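Side-chain contacts in pullulanase (Bacillus acidopullulyticus, PDB 2WAN), which hydrolyses the alpha-1,6 glucosidic linkages of pullulan and probably those at the branch points of starch-derived dextrins: residues Gln340-Asn345 with Gly349-Gln354; Tyr377-Val382 with Thr388-Asp393; Gly698-Asp703 with Glu761-Val766. One frame throughout, in Å; residues are numbered along the deposited sequence.

Contact 1: residues Gln340-Asn345 with Gly349-Gln354; sequences QLLLYN and GSITKQ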
ATOM      1  N   GLN A 340      22.658  25.428   0.804  1.00 16.95           N
ATOM      2  CA  GLN A 340      22.302  26.803   0.486  1.00 17.03           C
ATOM      3  C   GLN A 340      20.885  26.880  -0.084  1.00 16.91           C
ATOM      4  O   GLN A 340      20.409  25.932  -0.728  1.00 17.80           O
ATOM      5  CB  GLN A 340      23.295  27.377  -0.515  1.00 18.08           C
ATOM      6  CG  GLN A 340      24.716  27.392   0.030  1.00 21.28           C
ATOM      7  CD  GLN A 340      25.605  28.352  -0.727  1.00 31.64           C
ATOM      8  OE1 GLN A 340      26.452  27.935  -1.511  1.00 34.26           O
ATOM      9  NE2 GLN A 340      25.403  29.646  -0.506  1.00 36.90           N
ATOM     10  N   LEU A 341      20.233  28.012   0.168  1.00 17.18           N
ATOM     11  CA  LEU A 341      18.937  28.343  -0.434  1.00 14.26           C
ATOM     12  C   LEU A 341      19.155  29.164  -1.704  1.00 15.60           C
ATOM     13  O   LEU A 341      19.832  30.204  -1.665  1.00 16.67           O
ATOM     14  CB  LEU A 341      18.082  29.136   0.575  1.00 13.97           C
ATOM     15  CG  LEU A 341      16.707  29.650   0.120  1.00 13.10           C
ATOM     16  CD1 LEU A 341      15.741  28.466  -0.081  1.00 14.01           C
ATOM     17  CD2 LEU A 341      16.141  30.632   1.141  1.00 14.24           C
ATOM     18  N   LEU A 342      18.568  28.708  -2.816  1.00 15.37           N
ATOM     19  CA  LEU A 342      18.606  29.443  -4.079  1.00 12.66           C
ATOM     20  C   LEU A 342      17.222  30.024  -4.318  1.00 14.95           C
ATOM     21  O   LEU A 342      16.239  29.282  -4.398  1.00 13.06           O
ATOM     22  CB  LEU A 342      19.019  28.543  -5.259  1.00 12.65           C
ATOM     23  CG  LEU A 342      20.305  27.712  -5.083  1.00 15.91           C
ATOM     24  CD1 LEU A 342      20.632  26.912  -6.352  1.00 13.55           C
ATOM     25  CD2 LEU A 342      21.452  28.628  -4.740  1.00 17.94           C
ATOM     26  N   LEU A 343      17.159  31.352  -4.377  1.00 13.63           N
ATOM     27  CA  LEU A 343      15.910  32.095  -4.579  1.00 12.46           C
ATOM     28  C   LEU A 343      15.872  32.702  -5.967  1.00 14.19           C
ATOM     29  O   LEU A 343      16.868  33.286  -6.411  1.00 15.13           O
ATOM     30  CB  LEU A 343      15.777  33.221  -3.532  1.00 14.22           C
ATOM     31  CG  LEU A 343      15.401  32.797  -2.113  1.00 15.26           C
ATOM     32  CD1 LEU A 343      15.402  34.009  -1.179  1.00 15.25           C
ATOM     33  CD2 LEU A 343      14.037  32.092  -2.049  1.00 17.25           C
ATOM     34  N   TYR A 344      14.719  32.581  -6.632  1.00 12.69           N
ATOM     35  CA  TYR A 344      14.501  33.083  -7.989  1.00 13.73           C
ATOM     36  C   TYR A 344      13.236  33.950  -8.017  1.00 15.47           C
ATOM     37  O   TYR A 344      12.151  33.514  -7.600  1.00 15.03           O
ATOM     38  CB  TYR A 344      14.321  31.933  -8.989  1.00 12.71           C
ATOM     39  CG  TYR A 344      15.433  30.881  -8.993  1.00 14.57           C
ATOM     40  CD1 TYR A 344      16.417  30.887  -9.980  1.00 13.18           C
ATOM     41  CD2 TYR A 344      15.472  29.871  -8.019  1.00 15.28           C
ATOM     42  CE1 TYR A 344      17.430  29.899 -10.000  1.00 15.69           C
ATOM     43  CE2 TYR A 344      16.483  28.894  -8.021  1.00 14.37           C
ATOM     44  CZ  TYR A 344      17.456  28.924  -9.009  1.00 17.86           C
ATOM     45  OH  TYR A 344      18.443  27.961  -9.002  1.00 17.65           O
ATOM     46  N   ASN A 345      13.371  35.170  -8.527  1.00 15.78           N
ATOM     47  CA  ASN A 345      12.214  36.056  -8.688  1.00 16.60           C
ATOM     48  C   ASN A 345      11.495  35.880 -10.027  1.00 17.32           C
ATOM     49  O   ASN A 345      10.700  36.731 -10.443  1.00 20.83           O
ATOM     50  CB  ASN A 345      12.643  37.515  -8.455  1.00 17.55           C
ATOM     51  CG  ASN A 345      13.574  38.031  -9.531  1.00 19.71           C
ATOM     52  OD1 ASN A 345      13.881  37.336 -10.502  1.00 20.55           O
ATOM     53  ND2 ASN A 345      14.030  39.272  -9.363  1.00 22.76           N
ATOM     54  N   GLY A 349      14.256  32.433 -15.102  1.00 22.51           N
ATOM     55  CA  GLY A 349      15.462  33.275 -15.105  1.00 20.91           C
ATOM     56  C   GLY A 349      16.518  32.808 -14.128  1.00 21.33           C
ATOM     57  O   GLY A 349      16.275  31.908 -13.318  1.00 18.72           O
ATOM     58  N   SER A 350      17.694  33.431 -14.197  1.00 17.99           N
ATOM     59  CA  SER A 350      18.821  33.038 -13.357  1.00 19.89           C
ATOM     60  C   SER A 350      18.596  33.352 -11.864  1.00 16.90           C
ATOM     61  O   SER A 350      17.690  34.116 -11.495  1.00 20.04           O
ATOM     62  CB  SER A 350      20.111  33.692 -13.865  1.00 21.52           C
ATOM     63  OG  SER A 350      19.990  35.107 -13.857  1.00 29.70           O
ATOM     64  N   ILE A 351      19.426  32.747 -11.025  1.00 15.61           N
ATOM     65  CA  ILE A 351      19.398  32.930  -9.563  1.00 15.78           C
ATOM     66  C   ILE A 351      19.351  34.399  -9.181  1.00 16.40           C
ATOM     67  O   ILE A 351      20.153  35.212  -9.659  1.00 17.06           O
ATOM     68  CB  ILE A 351      20.616  32.243  -8.867  1.00 17.31           C
ATOM     69  CG1 ILE A 351      20.611  30.728  -9.095  1.00 23.12           C
ATOM     70  CG2 ILE A 351      20.605  32.464  -7.358  1.00 17.48           C
ATOM     71  CD1 ILE A 351      21.986  30.054  -8.893  1.00 26.50           C
ATOM     72  N   THR A 352      18.407  34.735  -8.310  1.00 16.19           N
ATOM     73  CA  THR A 352      18.305  36.106  -7.798  1.00 15.28           C
ATOM     74  C   THR A 352      19.148  36.292  -6.541  1.00 16.60           C
ATOM     75  O   THR A 352      19.897  37.277  -6.414  1.00 16.59           O
ATOM     76  CB  THR A 352      16.833  36.472  -7.520  1.00 13.88           C
ATOM     77  OG1 THR A 352      16.088  36.308  -8.722  1.00 14.68           O
ATOM     78  CG2 THR A 352      16.710  37.943  -7.017  1.00 17.61           C
ATOM     79  N   LYS A 353      19.036  35.344  -5.616  1.00 17.88           N
ATOM     80  CA  LYS A 353      19.772  35.401  -4.370  1.00 18.85           C
ATOM     81  C   LYS A 353      20.162  33.995  -3.924  1.00 19.87           C
ATOM     82  O   LYS A 353      19.362  33.060  -3.984  1.00 20.42           O
ATOM     83  CB  LYS A 353      18.932  36.119  -3.298  1.00 20.32           C
ATOM     84  CG  LYS A 353      19.728  36.554  -2.073  1.00 24.93           C
ATOM     85  CD  LYS A 353      18.826  37.283  -1.093  1.00 31.12           C
ATOM     86  CE  LYS A 353      18.891  38.792  -1.306  1.00 30.91           C
ATOM     87  NZ  LYS A 353      17.886  39.503  -0.466  1.00 37.48           N
ATOM     88  N   GLN A 354      21.419  33.854  -3.528  1.00 15.66           N
ATOM     89  CA  GLN A 354      21.917  32.621  -2.978  1.00 18.87           C
ATOM     90  C   GLN A 354      22.306  32.848  -1.517  1.00 20.81           C
ATOM     91  O   GLN A 354      23.110  33.740  -1.213  1.00 23.04           O
ATOM     92  CB  GLN A 354      23.103  32.157  -3.818  1.00 18.33           C
ATOM     93  CG  GLN A 354      23.834  30.950  -3.267  1.00 18.83           C
ATOM     94  CD  GLN A 354      24.698  30.277  -4.314  1.00 26.49           C
ATOM     95  OE1 GLN A 354      25.568  29.471  -3.988  1.00 30.89           O
ATOM     96  NE2 GLN A 354      24.453  30.594  -5.583  1.00 27.42           N
TER
HETATM   97  O   HOH W   1      14.977  34.761 -11.481  1.00 21.95           O

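Contact 2: residues Tyr377-Val382 with Thr388-Asp393; sequences YYLYQV and TQTAVD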
ATOM      1  N   TYR A 377      10.333  31.587  -6.484  1.00 11.45           N
ATOM      2  CA  TYR A 377      10.700  30.186  -6.705  1.00 13.76           C
ATOM      3  C   TYR A 377      11.983  29.863  -5.954  1.00 13.07           C
ATOM      4  O   TYR A 377      12.795  30.760  -5.666  1.00 13.21           O
ATOM      5  CB  TYR A 377      10.846  29.880  -8.203  1.00 11.31           C
ATOM      6  CG  TYR A 377       9.547  30.054  -8.966  1.00 11.36           C
ATOM      7  CD1 TYR A 377       9.151  31.316  -9.461  1.00 10.99           C
ATOM      8  CD2 TYR A 377       8.687  28.971  -9.160  1.00 12.86           C
ATOM      9  CE1 TYR A 377       7.950  31.480 -10.155  1.00 14.94           C
ATOM     10  CE2 TYR A 377       7.475  29.130  -9.848  1.00 13.34           C
ATOM     11  CZ  TYR A 377       7.113  30.379 -10.346  1.00 16.54           C
ATOM     12  OH  TYR A 377       5.915  30.513 -11.031  1.00 13.03           O
ATOM     13  N   TYR A 378      12.177  28.595  -5.610  1.00 12.39           N
ATOM     14  CA  TYR A 378      13.391  28.243  -4.883  1.00 10.88           C
ATOM     15  C   TYR A 378      13.840  26.807  -5.088  1.00 14.09           C
ATOM     16  O   TYR A 378      13.078  25.935  -5.547  1.00 13.55           O
ATOM     17  CB  TYR A 378      13.243  28.507  -3.376  1.00 13.48           C
ATOM     18  CG  TYR A 378      12.387  27.515  -2.566  1.00 10.59           C
ATOM     19  CD1 TYR A 378      10.998  27.468  -2.719  1.00 10.93           C
ATOM     20  CD2 TYR A 378      12.981  26.661  -1.619  1.00 13.74           C
ATOM     21  CE1 TYR A 378      10.218  26.589  -1.962  1.00 14.43           C
ATOM     22  CE2 TYR A 378      12.206  25.773  -0.847  1.00 13.41           C
ATOM     23  CZ  TYR A 378      10.827  25.756  -1.024  1.00 15.26           C
ATOM     24  OH  TYR A 378      10.044  24.931  -0.274  1.00 14.21           O
ATOM     25  N   LEU A 379      15.113  26.601  -4.778  1.00 13.06           N
ATOM     26  CA  LEU A 379      15.729  25.279  -4.755  1.00 13.44           C
ATOM     27  C   LEU A 379      16.657  25.225  -3.563  1.00 14.47           C
ATOM     28  O   LEU A 379      17.118  26.281  -3.068  1.00 15.14           O
ATOM     29  CB  LEU A 379      16.571  25.049  -6.010  1.00 12.88           C
ATOM     30  CG  LEU A 379      15.845  24.812  -7.337  1.00 13.69           C
ATOM     31  CD1 LEU A 379      16.811  24.870  -8.513  1.00 14.73           C
ATOM     32  CD2 LEU A 379      15.088  23.470  -7.298  1.00 12.05           C
ATOM     33  N   TYR A 380      16.930  24.004  -3.095  1.00 13.05           N
ATOM     34  CA  TYR A 380      18.059  23.764  -2.170  1.00 12.69           C
ATOM     35  C   TYR A 380      19.283  23.297  -2.938  1.00 16.31           C
ATOM     36  O   TYR A 380      19.189  22.463  -3.831  1.00 14.75           O
ATOM     37  CB  TYR A 380      17.706  22.728  -1.082  1.00 12.35           C
ATOM     38  CG  TYR A 380      16.547  23.133  -0.193  1.00 14.44           C
ATOM     39  CD1 TYR A 380      16.561  24.351   0.504  1.00 15.44           C
ATOM     40  CD2 TYR A 380      15.447  22.284  -0.018  1.00 13.36           C
ATOM     41  CE1 TYR A 380      15.497  24.721   1.328  1.00 16.98           C
ATOM     42  CE2 TYR A 380      14.396  22.635   0.826  1.00 11.19           C
ATOM     43  CZ  TYR A 380      14.417  23.862   1.475  1.00 15.47           C
ATOM     44  OH  TYR A 380      13.375  24.225   2.289  1.00 14.69           O
ATOM     45  N   GLN A 381      20.438  23.847  -2.574  1.00 15.87           N
ATOM     46  CA  GLN A 381      21.701  23.405  -3.131  1.00 16.83           C
ATOM     47  C   GLN A 381      22.443  22.646  -2.031  1.00 16.45           C
ATOM     48  O   GLN A 381      22.789  23.207  -0.986  1.00 17.31           O
ATOM     49  CB  GLN A 381      22.492  24.601  -3.653  1.00 18.18           C
ATOM     50  CG  GLN A 381      23.800  24.198  -4.354  1.00 20.88           C
ATOM     51  CD  GLN A 381      24.539  25.398  -4.918  1.00 27.22           C
ATOM     52  OE1 GLN A 381      24.536  25.628  -6.120  1.00 31.83           O
ATOM     53  NE2 GLN A 381      25.150  26.179  -4.043  1.00 34.07           N
ATOM     54  N   VAL A 382      22.622  21.349  -2.254  1.00 16.16           N
ATOM     55  CA  VAL A 382      23.063  20.447  -1.196  1.00 16.56           C
ATOM     56  C   VAL A 382      24.398  19.829  -1.564  1.00 14.84           C
ATOM     57  O   VAL A 382      24.524  19.186  -2.611  1.00 15.68           O
ATOM     58  CB  VAL A 382      22.033  19.298  -0.953  1.00 17.78           C
ATOM     59  CG1 VAL A 382      22.482  18.415   0.194  1.00 14.73           C
ATOM     60  CG2 VAL A 382      20.632  19.864  -0.665  1.00 19.02           C
ATOM     61  N   THR A 388      27.902  18.435  -5.358  1.00 22.73           N
ATOM     62  CA  THR A 388      26.855  19.416  -5.064  1.00 22.16           C
ATOM     63  C   THR A 388      25.759  19.316  -6.122  1.00 19.29           C
ATOM     64  O   THR A 388      26.038  19.317  -7.322  1.00 20.61           O
ATOM     65  CB  THR A 388      27.434  20.844  -5.029  1.00 22.13           C
ATOM     66  OG1 THR A 388      28.394  20.937  -3.971  1.00 21.41           O
ATOM     67  CG2 THR A 388      26.335  21.883  -4.775  1.00 19.83           C
ATOM     68  N   GLN A 389      24.514  19.197  -5.673  1.00 18.52           N
ATOM     69  CA  GLN A 389      23.382  19.202  -6.592  1.00 18.83           C
ATOM     70  C   GLN A 389      22.278  20.093  -6.055  1.00 17.89           C
ATOM     71  O   GLN A 389      22.300  20.471  -4.883  1.00 18.43           O
ATOM     72  CB  GLN A 389      22.843  17.780  -6.783  1.00 17.63           C
ATOM     73  CG  GLN A 389      23.899  16.737  -7.205  1.00 20.03           C
ATOM     74  CD  GLN A 389      23.276  15.379  -7.486  1.00 19.85           C
ATOM     75  OE1 GLN A 389      22.576  15.203  -8.484  1.00 18.71           O
ATOM     76  NE2 GLN A 389      23.538  14.417  -6.615  1.00 20.59           N
ATOM     77  N   THR A 390      21.308  20.417  -6.915  1.00 17.41           N
ATOM     78  CA  THR A 390      20.134  21.179  -6.477  1.00 15.45           C
ATOM     79  C   THR A 390      18.921  20.256  -6.417  1.00 15.24           C
ATOM     80  O   THR A 390      18.833  19.274  -7.170  1.00 16.41           O
ATOM     81  CB  THR A 390      19.819  22.377  -7.396  1.00 14.73           C
ATOM     82  OG1 THR A 390      19.614  21.906  -8.726  1.00 17.30           O
ATOM     83  CG2 THR A 390      20.977  23.378  -7.401  1.00 18.95           C
ATOM     84  N   ALA A 391      17.984  20.585  -5.539  1.00 14.65           N
ATOM     85  CA  ALA A 391      16.780  19.764  -5.371  1.00 12.66           C
ATOM     86  C   ALA A 391      15.582  20.659  -5.068  1.00 14.54           C
ATOM     87  O   ALA A 391      15.709  21.716  -4.432  1.00 13.78           O
ATOM     88  CB  ALA A 391      16.982  18.740  -4.260  1.00 12.07           C
ATOM     89  N   VAL A 392      14.426  20.241  -5.566  1.00 12.07           N
ATOM     90  CA  VAL A 392      13.149  20.832  -5.172  1.00 12.54           C
ATOM     91  C   VAL A 392      12.813  20.315  -3.764  1.00 12.23           C
ATOM     92  O   VAL A 392      13.008  19.132  -3.454  1.00 12.50           O
ATOM     93  CB  VAL A 392      12.032  20.486  -6.207  1.00 11.18           C
ATOM     94  CG1 VAL A 392      10.635  21.009  -5.737  1.00 10.42           C
ATOM     95  CG2 VAL A 392      12.378  21.041  -7.581  1.00 13.90           C
ATOM     96  N   ASP A 393      12.352  21.217  -2.902  1.00 10.26           N
ATOM     97  CA  ASP A 393      11.896  20.866  -1.571  1.00 11.85           C
ATOM     98  C   ASP A 393      10.835  19.748  -1.643  1.00 11.45           C
ATOM     99  O   ASP A 393       9.795  19.954  -2.255  1.00 11.85           O
ATOM    100  CB  ASP A 393      11.272  22.106  -0.938  1.00 12.09           C
ATOM    101  CG  ASP A 393      11.110  21.992   0.568  1.00 13.91           C
ATOM    102  OD1 ASP A 393      11.020  20.867   1.084  1.00 13.81           O
ATOM    103  OD2 ASP A 393      11.099  23.059   1.251  1.00 13.79           O
TER
HETATM  104  O   HOH W   2      12.027  24.013  -3.717  1.00 12.18           O

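Contact 3: residues Gly698-Asp703 with Glu761-Val766; sequences GFATGD and ELAHAV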
ATOM      1  N   GLY A 698     -15.928 -17.461 -13.386  1.00 12.99           N
ATOM      2  CA  GLY A 698     -16.136 -17.470 -11.938  1.00 11.89           C
ATOM      3  C   GLY A 698     -17.614 -17.666 -11.643  1.00 12.01           C
ATOM      4  O   GLY A 698     -18.402 -18.054 -12.519  1.00 12.11           O
ATOM      5  N   PHE A 699     -18.005 -17.377 -10.407  1.00 11.95           N
ATOM      6  CA  PHE A 699     -19.392 -17.536  -9.959  1.00 11.07           C
ATOM      7  C   PHE A 699     -20.408 -16.849 -10.883  1.00 12.44           C
ATOM      8  O   PHE A 699     -21.449 -17.421 -11.213  1.00 12.21           O
ATOM      9  CB  PHE A 699     -19.534 -16.991  -8.522  1.00  9.46           C
ATOM     10  CG  PHE A 699     -20.908 -17.164  -7.940  1.00 11.17           C
ATOM     11  CD1 PHE A 699     -21.352 -18.420  -7.541  1.00 11.42           C
ATOM     12  CD2 PHE A 699     -21.761 -16.062  -7.779  1.00 10.22           C
ATOM     13  CE1 PHE A 699     -22.628 -18.585  -7.008  1.00 10.95           C
ATOM     14  CE2 PHE A 699     -23.033 -16.213  -7.215  1.00 12.36           C
ATOM     15  CZ  PHE A 699     -23.462 -17.485  -6.834  1.00 12.05           C
ATOM     16  N   ALA A 700     -20.121 -15.611 -11.284  1.00 11.34           N
ATOM     17  CA  ALA A 700     -21.095 -14.853 -12.068  1.00 12.04           C
ATOM     18  C   ALA A 700     -21.214 -15.353 -13.513  1.00 11.83           C
ATOM     19  O   ALA A 700     -22.222 -15.084 -14.166  1.00 12.45           O
ATOM     20  CB  ALA A 700     -20.761 -13.346 -12.052  1.00 13.55           C
ATOM     21  N   THR A 701     -20.196 -16.082 -13.983  1.00 12.72           N
ATOM     22  CA  THR A 701     -20.035 -16.358 -15.425  1.00 14.11           C
ATOM     23  C   THR A 701     -19.918 -17.842 -15.805  1.00 14.85           C
ATOM     24  O   THR A 701     -19.609 -18.181 -16.958  1.00 16.05           O
ATOM     25  CB  THR A 701     -18.814 -15.621 -15.998  1.00 14.49           C
ATOM     26  OG1 THR A 701     -17.658 -15.912 -15.194  1.00 13.26           O
ATOM     27  CG2 THR A 701     -19.073 -14.110 -16.039  1.00 14.60           C
ATOM     28  N   GLY A 702     -20.189 -18.718 -14.847  1.00 15.03           N
ATOM     29  CA  GLY A 702     -20.384 -20.128 -15.187  1.00 15.68           C
ATOM     30  C   GLY A 702     -19.564 -21.158 -14.442  1.00 17.15           C
ATOM     31  O   GLY A 702     -19.863 -22.349 -14.543  1.00 17.28           O
ATOM     32  N   ASP A 703     -18.533 -20.736 -13.707  1.00 14.19           N
ATOM     33  CA  ASP A 703     -17.753 -21.694 -12.940  1.00 16.11           C
ATOM     34  C   ASP A 703     -18.592 -22.221 -11.775  1.00 16.09           C
ATOM     35  O   ASP A 703     -19.209 -21.438 -11.073  1.00 15.10           O
ATOM     36  CB  ASP A 703     -16.445 -21.075 -12.443  1.00 15.59           C
ATOM     37  CG  ASP A 703     -15.557 -22.090 -11.749  1.00 20.90           C
ATOM     38  OD1 ASP A 703     -15.820 -22.434 -10.580  1.00 17.25           O
ATOM     39  OD2 ASP A 703     -14.591 -22.546 -12.387  1.00 22.93           O
ATOM     40  N   GLU A 761     -24.147  -7.601 -14.452  1.00  9.57           N
ATOM     41  CA  GLU A 761     -25.024  -7.119 -13.389  1.00 10.47           C
ATOM     42  C   GLU A 761     -24.974  -7.996 -12.145  1.00  9.15           C
ATOM     43  O   GLU A 761     -24.947  -7.476 -11.030  1.00 10.65           O
ATOM     44  CB  GLU A 761     -26.457  -6.998 -13.890  1.00  9.68           C
ATOM     45  CG  GLU A 761     -26.633  -5.801 -14.859  1.00  9.47           C
ATOM     46  CD  GLU A 761     -27.980  -5.745 -15.552  1.00 11.14           C
ATOM     47  OE1 GLU A 761     -28.597  -6.812 -15.776  1.00 14.28           O
ATOM     48  OE2 GLU A 761     -28.418  -4.614 -15.900  1.00 12.09           O
ATOM     49  N   LEU A 762     -24.981  -9.317 -12.332  1.00  9.30           N
ATOM     50  CA  LEU A 762     -24.887 -10.255 -11.196  1.00  8.99           C
ATOM     51  C   LEU A 762     -23.598 -10.122 -10.384  1.00  8.80           C
ATOM     52  O   LEU A 762     -23.650 -10.105  -9.153  1.00  9.66           O
ATOM     53  CB  LEU A 762     -25.068 -11.708 -11.663  1.00  9.29           C
ATOM     54  CG  LEU A 762     -24.956 -12.791 -10.576  1.00 10.35           C
ATOM     55  CD1 LEU A 762     -25.930 -12.580  -9.425  1.00 15.16           C
ATOM     56  CD2 LEU A 762     -25.253 -14.144 -11.235  1.00 15.51           C
ATOM     57  N   ALA A 763     -22.459 -10.001 -11.061  1.00  9.24           N
ATOM     58  CA  ALA A 763     -21.185  -9.835 -10.367  1.00  9.62           C
ATOM     59  C   ALA A 763     -21.224  -8.588  -9.483  1.00 10.18           C
ATOM     60  O   ALA A 763     -20.836  -8.636  -8.302  1.00  8.92           O
ATOM     61  CB  ALA A 763     -20.056  -9.740 -11.367  1.00  9.06           C
ATOM     62  N   HIS A 764     -21.715  -7.492 -10.047  1.00  7.76           N
ATOM     63  CA  HIS A 764     -21.838  -6.254  -9.260  1.00  8.52           C
ATOM     64  C   HIS A 764     -22.922  -6.369  -8.169  1.00 10.38           C
ATOM     65  O   HIS A 764     -22.751  -5.799  -7.094  1.00  9.08           O
ATOM     66  CB  HIS A 764     -22.032  -5.016 -10.167  1.00  8.54           C
ATOM     67  CG  HIS A 764     -20.825  -4.698 -11.005  1.00 10.50           C
ATOM     68  ND1 HIS A 764     -19.811  -3.858 -10.589  1.00 14.40           N
ATOM     69  CD2 HIS A 764     -20.473  -5.125 -12.240  1.00  7.03           C
ATOM     70  CE1 HIS A 764     -18.884  -3.782 -11.533  1.00  7.80           C
ATOM     71  NE2 HIS A 764     -19.263  -4.546 -12.544  1.00 15.67           N
ATOM     72  N   ALA A 765     -23.994  -7.129  -8.413  1.00 10.38           N
ATOM     73  CA  ALA A 765     -25.036  -7.317  -7.388  1.00  9.89           C
ATOM     74  C   ALA A 765     -24.457  -7.971  -6.131  1.00  9.75           C
ATOM     75  O   ALA A 765     -24.798  -7.587  -5.019  1.00 10.81           O
ATOM     76  CB  ALA A 765     -26.210  -8.147  -7.920  1.00 11.06           C
ATOM     77  N   VAL A 766     -23.572  -8.954  -6.319  1.00  8.71           N
ATOM     78  CA  VAL A 766     -22.873  -9.565  -5.191  1.00  9.42           C
ATOM     79  C   VAL A 766     -22.072  -8.500  -4.432  1.00 10.09           C
ATOM     80  O   VAL A 766     -22.148  -8.419  -3.205  1.00 10.37           O
ATOM     81  CB  VAL A 766     -21.958 -10.752  -5.620  1.00  9.62           C
ATOM     82  CG1 VAL A 766     -21.224 -11.338  -4.406  1.00 11.08           C
ATOM     83  CG2 VAL A 766     -22.791 -11.856  -6.300  1.00  8.25           C
TER

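Contact 1: residues Gln340-Asn345 with Gly349-Gln354
Gln-354 lies alongside Leu-342, the two side chains pointing the same way. CG of Gln-354 meets the CD2 methyl of Leu-342 at 3.6 Å. The glutamine is extended, with CG opposite its backbone N (chi1 173°). This lays its methylenes and then its amide alongside the methyl. Beyond the hairpin, OE1 of Gln-354 takes a weak hydrogen bond from Gln-381.

The segments form a beta hairpin in the family region of carbohydrate-binding module 48. A classic beta bulge interrupts it, with Thr-352 and Lys-353 both opposite Leu-343. O of Leu-343 accepts from N of Thr-352 at 2.8 Å, in the carbonyl plane. O of Leu-343 also accepts from N of Lys-353 at 3.1 Å, tilted out of that plane. The return bond, N of Leu-343 to O of Lys-353, is nearly straight (170°).

Thr-352 uses its hydroxyl at the turn end. OG1 of Thr-352 accepts from N of Asn-345 at 3.0 Å. The two side chains cross at about a right angle. Water 1 donates both to OD1 of Asn-345 and to O of Ser-350, tying the turn across.

Tyr-344 crosses Ile-351 at a slant. CE1 of Tyr-344 is 3.4 Å from CG1 of Ile-351, and CD1 of Tyr-344 lies 3.5 Å from O of Gly-349. Arg-405 makes a cation-pi contact with the ring and a hydrogen bond to O of Gly-349. A serine in place of Tyr-344 would probably open a gap beside CG1 of Ile-351 and leave Arg-405 without its aromatic partner. The tyrosine side chain also touches Leu-379 of strand 377-383.

Contact 2: residues Tyr377-Val382 with Thr388-Asp393
Two tyrosine hydroxyls grip one carboxylate oxygen at the buried end of this contact. OH of Tyr-378 donates to OD2 of Asp-393 at 2.6 Å, and OH of Tyr-380 donates to the same OD2 at 2.8 Å. They arrive from opposite faces of the carboxylate plane. Tyr-378 comes on the anti side, 28° out of plane. Tyr-380 comes from above, 57° out. CG of Asp-393 lies opposite its backbone N (chi1 -164°), which swings the carboxylate back to the rings. OD1 of Asp-393 is taken by N of Tyr-395.

Water 2 sits over the centre of the Tyr-378 ring, 3.2 Å above its plane. It donates to O of Tyr-378 and accepts from N of Asp-393. On the other face of the sheet, CD2 of Leu-379 packs on CG2 of Val-392 at 3.7 Å.

The middle is a regular antiparallel hairpin of the module 48 family region. Tyr-380 and Ala-391 form one hydrogen-bonded pair, and Val-382 and Gln-389 form the next. Lys-567 and Asp-564 of helix 564-568 bond to the backbone of Thr-390 and Val-392.

Toward the turn the side-chain packing is looser. Thr-388 and Gln-389 are exposed there, although the backbone pairing stays regular. Gln-381 and Thr-388 cross at a slant, with CG of Gln-381 3.5 Å from CG2 of Thr-388. The hydroxyl of Thr-388 turns instead to Thr-383. Gln-389 contributes mostly backbone.

The polar side-chain bonds across the contact gather at Asp-393. With two hydroxyl donors on OD2 and an amide on OD1, this buried carboxylate is likely to stay ionised.

Contact 3: residues Gly698-Asp703 with Glu761-Val766
The ring of Phe-699 meets Val-766 obliquely, with CE2 4.5 Å from CG2 of the valine. This is a light touch. CG of Phe-699 is trans to the backbone N (chi1 -177°). The ring then extends past the flank of the helix, and CE2 is the atom that nears the valine. Tyr-872 and Pro-874 also pack against Phe-699.

The closer contact is between two alanines. CB of Ala-700 stands 3.7 Å from CB of Ala-763. CB of Ala-700 also comes within 3.9 Å of N of Ala-763, so it reaches down to the helix backbone. Small side chains on both sides let the main chains come near, and the CA atoms of Ala-700 and Ala-763 are 5.3 Å apart. Leu-762 flanks this pair, its CD2 4.3 Å from CA of Ala-700. No hydrogen bond crosses the interface. It is plain apolar packing of buried groups.

The loop holds its own shape. O of Gly-698 accepts from N of Thr-701 and from N of Asp-703, which reach it from opposite faces of its plane. OG1 of Thr-701 accepts from N of Gly-698 at 2.9 Å in a nearly straight bond (174°). These bonds probably set the loop's shape, in which CB of Phe-699 and CB of Ala-700 point at the helix.

The helix 753-769 runs just before strand 773-777, the last strand of the closed parallel barrel expected of an alpha-amylase catalytic domain. The loop follows helix 681-688 and bonds back to Gly-686 and Leu-687. On another flank lies strand 868-873 of the C-terminal all-beta region, whose Tyr-872 touches Phe-699, Leu-762 and Val-766 alike.

The three contacts follow one another along the chain without overlap. Contacts 1 and 2 are hairpins of one antiparallel sheet in the module 48 family region. Their centres are about 10 Å apart, and strands 338-344 and 377-383 lie side by side in the sheet. Probable backbone hydrogen bonds, such as O of Gln-340 to N of Gln-381 at 2.8 Å, join them into one sheet. Contact 3 is remote, its centre about 60 Å from that of contact 1 and about 54 Å from that of contact 2, on the other side of the chain's centre. There a loop packs on a helix of the barrel region. Neither hairpin touches it, so the contacts belong to two separate parts of a multidomain enzyme.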